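Local coordinates for extracellular solute-binding protein, family 3 (Methylophaga aminisulfidivorans MP, PDB 5SV6), which is of uncertain function but has a periplasmic solute-binding protein-like fold and, as MxaJ, is probably linked to the methanol dehydrogenase system, at residues Y195-L200 and A220-S225; S202-V205 and I211-I214. All blocks are in the same frame, centred on the assembly; numbering follows the deposited sequence.

Interaction 1: Y195-L200 and A220-S225; sequences YAPDLL and ARYVKS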
loop_
_atom_site.group_PDB
_atom_site.type_symbol
_atom_site.label_atom_id
_atom_site.label_comp_id
_atom_site.label_asym_id
_atom_site.label_seq_id
_atom_site.Cartn_x
_atom_site.Cartn_y
_atom_site.Cartn_z
ATOM N N TYR A 195 8.314 7.954 -1.405
ATOM C CA TYR A 195 7.397 7.133 -2.195
ATOM C C TYR A 195 6.187 7.983 -2.551
ATOM O O TYR A 195 5.453 8.397 -1.648
ATOM C CB TYR A 195 6.855 5.988 -1.326
ATOM C CG TYR A 195 7.509 4.628 -1.447
ATOM C CD1 TYR A 195 8.568 4.268 -0.617
ATOM C CD2 TYR A 195 7.022 3.677 -2.341
ATOM C CE1 TYR A 195 9.153 3.007 -0.696
ATOM C CE2 TYR A 195 7.597 2.416 -2.430
ATOM C CZ TYR A 195 8.668 2.088 -1.605
ATOM O OH TYR A 195 9.253 0.842 -1.686
ATOM N N ALA A 196 5.944 8.226 -3.838
ATOM C CA ALA A 196 4.767 9.002 -4.236
ATOM C C ALA A 196 3.889 8.293 -5.275
ATOM O O ALA A 196 4.063 8.488 -6.479
ATOM C CB ALA A 196 5.179 10.396 -4.741
ATOM N N PRO A 197 2.926 7.477 -4.813
ATOM C CA PRO A 197 2.049 6.753 -5.747
ATOM C C PRO A 197 1.136 7.653 -6.591
ATOM O O PRO A 197 0.665 7.222 -7.653
ATOM C CB PRO A 197 1.212 5.865 -4.818
ATOM C CG PRO A 197 1.260 6.557 -3.490
ATOM C CD PRO A 197 2.637 7.135 -3.409
ATOM N N ASP A 198 0.867 8.871 -6.123
ATOM C CA ASP A 198 0.083 9.823 -6.908
ATOM C C ASP A 198 0.745 10.146 -8.258
ATOM O O ASP A 198 0.071 10.449 -9.239
ATOM C CB ASP A 198 -0.139 11.104 -6.113
ATOM C CG ASP A 198 1.156 11.784 -5.742
ATOM O OD1 ASP A 198 1.974 11.157 -5.037
ATOM O OD2 ASP A 198 1.359 12.944 -6.164
ATOM N N LEU A 199 2.072 10.089 -8.299
ATOM C CA LEU A 199 2.809 10.210 -9.553
ATOM C C LEU A 199 2.416 9.104 -10.541
ATOM O O LEU A 199 2.202 9.350 -11.734
ATOM C CB LEU A 199 4.315 10.131 -9.268
ATOM C CG LEU A 199 5.211 10.003 -10.502
ATOM C CD1 LEU A 199 5.111 11.256 -11.373
ATOM C CD2 LEU A 199 6.659 9.697 -10.117
ATOM N N LEU A 200 2.335 7.872 -10.051
ATOM C CA LEU A 200 2.005 6.750 -10.929
ATOM C C LEU A 200 0.585 6.870 -11.492
ATOM O O LEU A 200 0.360 6.604 -12.668
ATOM C CB LEU A 200 2.209 5.404 -10.220
ATOM C CG LEU A 200 3.641 5.144 -9.727
ATOM C CD1 LEU A 200 3.773 3.775 -9.078
ATOM C CD2 LEU A 200 4.604 5.246 -10.876
ATOM N N ALA A 220 -5.970 4.739 -4.264
ATOM C CA ALA A 220 -7.425 4.941 -4.259
ATOM C C ALA A 220 -7.902 6.389 -4.284
ATOM O O ALA A 220 -8.758 6.737 -5.093
ATOM C CB ALA A 220 -8.078 4.181 -3.096
ATOM N N ARG A 221 -7.356 7.231 -3.409
ATOM C CA ARG A 221 -7.820 8.610 -3.351
ATOM C C ARG A 221 -7.492 9.363 -4.640
ATOM O O ARG A 221 -8.261 10.228 -5.076
ATOM C CB ARG A 221 -7.270 9.346 -2.116
ATOM C CG ARG A 221 -5.779 9.662 -2.129
ATOM C CD ARG A 221 -5.480 10.812 -1.157
ATOM N NE ARG A 221 -5.875 10.494 0.217
ATOM C CZ ARG A 221 -5.876 11.373 1.216
ATOM N NH1 ARG A 221 -5.530 12.633 0.991
ATOM N NH2 ARG A 221 -6.228 10.997 2.440
ATOM N N TYR A 222 -6.373 9.003 -5.268
ATOM C CA TYR A 222 -5.915 9.683 -6.476
ATOM C C TYR A 222 -6.680 9.237 -7.720
ATOM O O TYR A 222 -6.854 10.008 -8.670
ATOM C CB TYR A 222 -4.402 9.499 -6.653
ATOM C CG TYR A 222 -3.641 9.837 -5.385
ATOM C CD1 TYR A 222 -3.513 11.152 -4.963
ATOM C CD2 TYR A 222 -3.078 8.836 -4.598
ATOM C CE1 TYR A 222 -2.833 11.474 -3.780
ATOM C CE2 TYR A 222 -2.382 9.146 -3.413
ATOM C CZ TYR A 222 -2.270 10.475 -3.021
ATOM O OH TYR A 222 -1.601 10.810 -1.866
ATOM N N VAL A 223 -7.147 7.999 -7.711
ATOM C CA VAL A 223 -8.047 7.530 -8.759
ATOM C C VAL A 223 -9.384 8.281 -8.671
ATOM O O VAL A 223 -9.926 8.726 -9.680
ATOM C CB VAL A 223 -8.286 6.009 -8.683
ATOM C CG1 VAL A 223 -9.352 5.600 -9.697
ATOM C CG2 VAL A 223 -6.988 5.242 -8.938
ATOM N N LYS A 224 -9.902 8.452 -7.463
ATOM C CA LYS A 224 -11.130 9.231 -7.292
ATOM C C LYS A 224 -11.000 10.684 -7.760
ATOM O O LYS A 224 -11.847 11.187 -8.498
ATOM C CB LYS A 224 -11.592 9.197 -5.838
ATOM C CG LYS A 224 -12.847 10.032 -5.592
ATOM C CD LYS A 224 -13.296 9.894 -4.155
ATOM C CE LYS A 224 -13.393 8.431 -3.764
ATOM N NZ LYS A 224 -13.454 8.264 -2.286
ATOM N N SER A 225 -9.938 11.358 -7.342
ATOM C CA SER A 225 -9.758 12.761 -7.696
ATOM C C SER A 225 -9.168 12.981 -9.093
ATOM O O SER A 225 -8.893 14.123 -9.479
ATOM C CB SER A 225 -8.913 13.480 -6.635
ATOM O OG SER A 225 -7.584 12.980 -6.601
#
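At P197 and D198, the first turn of helix 197-206 packs against the Y222 ring on helix 216-224, a helix-to-helix contact in the alpha/beta framework of this periplasmic binding protein-like fold. The backbones come near each other at D198 and Y222, whose CA atoms are 6.0 Å apart. D198 meets the ring with its methylene rather than its carboxylate: CB stands 3.5 Å from the centroid of the Y222 ring and 11° off the ring normal, a CH-pi contact over one face. The D198 carboxyl carbon lies between the backbone N and the carbonyl carbon (chi1 60°), which carries the charged group beyond CB and farther from the ring. P197 CG adds a looser, oblique apolar approach, 4.5 Å from Y222 CE2. The opposite face of the ring is covered from its own helix by R221 CG, 3.5 Å above the ring plane and over its centre, so the aromatic plane is sandwiched between two aliphatic carbons. Replacing Y222 by an alanine removes the ring, and the D198 methylene and R221 CG would probably be left without the surface they pack on, with a gap between the two helices. R221 reaches on to a salt bridge with E286 of helix 276-286. Y222 also touches M56 in a loop, while the side chain of V223, the next residue, touches L230 and M232 of strand 230-234.

Interaction 2: S202-V205 and I211-I214; sequences SEVV and IAHI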
loop_
_atom_site.group_PDB
_atom_site.type_symbol
_atom_site.label_atom_id
_atom_site.label_comp_id
_atom_site.label_asym_id
_atom_site.label_seq_id
_atom_site.Cartn_x
_atom_site.Cartn_y
_atom_site.Cartn_z
ATOM N N SER A 202 -0.959 9.683 -11.945
ATOM C CA SER A 202 -0.856 10.821 -12.855
ATOM C C SER A 202 -0.332 10.440 -14.238
ATOM O O SER A 202 -0.726 11.031 -15.241
ATOM C CB SER A 202 0.025 11.907 -12.240
ATOM O OG SER A 202 -0.690 12.568 -11.214
ATOM N N GLU A 203 0.562 9.456 -14.279
ATOM C CA GLU A 203 1.121 8.961 -15.541
ATOM C C GLU A 203 0.043 8.339 -16.429
ATOM O O GLU A 203 0.106 8.428 -17.655
ATOM C CB GLU A 203 2.210 7.929 -15.261
ATOM C CG GLU A 203 3.475 8.520 -14.681
ATOM C CD GLU A 203 4.204 9.392 -15.679
ATOM O OE1 GLU A 203 4.727 8.848 -16.672
ATOM O OE2 GLU A 203 4.239 10.622 -15.481
ATOM N N VAL A 204 -0.934 7.695 -15.803
ATOM C CA VAL A 204 -2.066 7.138 -16.538
ATOM C C VAL A 204 -2.969 8.263 -17.037
ATOM O O VAL A 204 -3.361 8.288 -18.201
ATOM C CB VAL A 204 -2.887 6.160 -15.682
ATOM C CG1 VAL A 204 -4.077 5.601 -16.493
ATOM C CG2 VAL A 204 -2.000 5.023 -15.165
ATOM N N VAL A 205 -3.283 9.200 -16.152
ATOM C CA VAL A 205 -4.083 10.365 -16.528
ATOM C C VAL A 205 -3.466 11.106 -17.716
ATOM O O VAL A 205 -4.180 11.534 -18.630
ATOM C CB VAL A 205 -4.259 11.325 -15.337
ATOM C CG1 VAL A 205 -4.839 12.659 -15.788
ATOM C CG2 VAL A 205 -5.121 10.677 -14.267
ATOM N N ILE A 211 -0.905 2.031 -18.597
ATOM C CA ILE A 211 -1.621 1.421 -17.476
ATOM C C ILE A 211 -0.744 1.431 -16.233
ATOM O O ILE A 211 0.476 1.507 -16.332
ATOM C CB ILE A 211 -2.010 -0.040 -17.812
ATOM C CG1 ILE A 211 -3.075 -0.574 -16.849
ATOM C CG2 ILE A 211 -0.768 -0.935 -17.843
ATOM C CD1 ILE A 211 -3.654 -1.924 -17.265
ATOM N N ALA A 212 -1.371 1.387 -15.061
ATOM C CA ALA A 212 -0.628 1.225 -13.824
ATOM C C ALA A 212 -1.110 -0.036 -13.148
ATOM O O ALA A 212 -2.236 -0.487 -13.375
ATOM C CB ALA A 212 -0.822 2.434 -12.896
ATOM N N HIS A 213 -0.244 -0.624 -12.334
ATOM C CA HIS A 213 -0.649 -1.735 -11.485
ATOM C C HIS A 213 -0.064 -1.411 -10.126
ATOM O O HIS A 213 1.156 -1.443 -9.944
ATOM C CB HIS A 213 -0.136 -3.068 -12.035
ATOM C CG HIS A 213 -0.677 -4.266 -11.319
ATOM N ND1 HIS A 213 0.063 -4.986 -10.407
ATOM C CD2 HIS A 213 -1.885 -4.874 -11.386
ATOM C CE1 HIS A 213 -0.660 -5.994 -9.951
ATOM N NE2 HIS A 213 -1.851 -5.943 -10.522
ATOM N N ILE A 214 -0.945 -1.058 -9.192
ATOM C CA ILE A 214 -0.562 -0.390 -7.948
ATOM C C ILE A 214 -1.346 -0.998 -6.804
ATOM O O ILE A 214 -2.506 -1.359 -6.978
ATOM C CB ILE A 214 -0.947 1.128 -7.983
ATOM C CG1 ILE A 214 -0.406 1.808 -9.233
ATOM C CG2 ILE A 214 -0.458 1.872 -6.736
ATOM C CD1 ILE A 214 1.094 1.695 -9.330
#
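V204 meets A212 through a single methyl: CG2 lies 3.6 Å from A212 CB and 3.7 Å from A212 N. The rotation about the V204 CA-CB bond decides which branch does the touching. CG1 is anti to the backbone N (chi1 180°) and sits beside the carbonyl carbon, which keeps it 5.8 Å from A212 CB, whereas CG2, anti to the carbonyl carbon and beside the backbone N, is the branch that falls on the strand. The same methyl rests over the backbone just before A212, 4.0 Å from I211 C, so it covers the peptide link as well as the alanine side chain. V204 and I211 are the nearest pair of backbones, their CA atoms 5.8 Å apart, and the short side chain of A212 is consistent with so close an approach. Helix 197-206 is the last helix of the connection that joins strand 154-156 to its parallel neighbour 211-215, and here it packs on one face of the sheet. Side chains alternate along the strand: A212 points its CB at the helix, whereas I211, like H213, directs its own to the other face. Extended at both torsions (chi1 -164°, chi2 171°), I211 packs there on F130, Y132 and F154. V204 itself also touches P133 and L230.

Overall arrangement
Helix 197-206 takes part in both interactions: its first turn packs on helix 216-224 in interaction 1, and a later turn on strand 211-215 in interaction 2. Along the chain, interaction 2 is nested inside the loop closed by interaction 1, and strand 211-215 runs directly into helix 216-224. The contact centres are about 9 Å apart, on the same side of the chain's centre. They are joined by packing of L200 CD1 against I214 CD1, 3.4 Å apart, which links the two contacts through side chains of the shared helix and of the strand. The result is a helix-strand-helix unit whose strand belongs to the main mixed sheet, with the two helices packed on each other beside it.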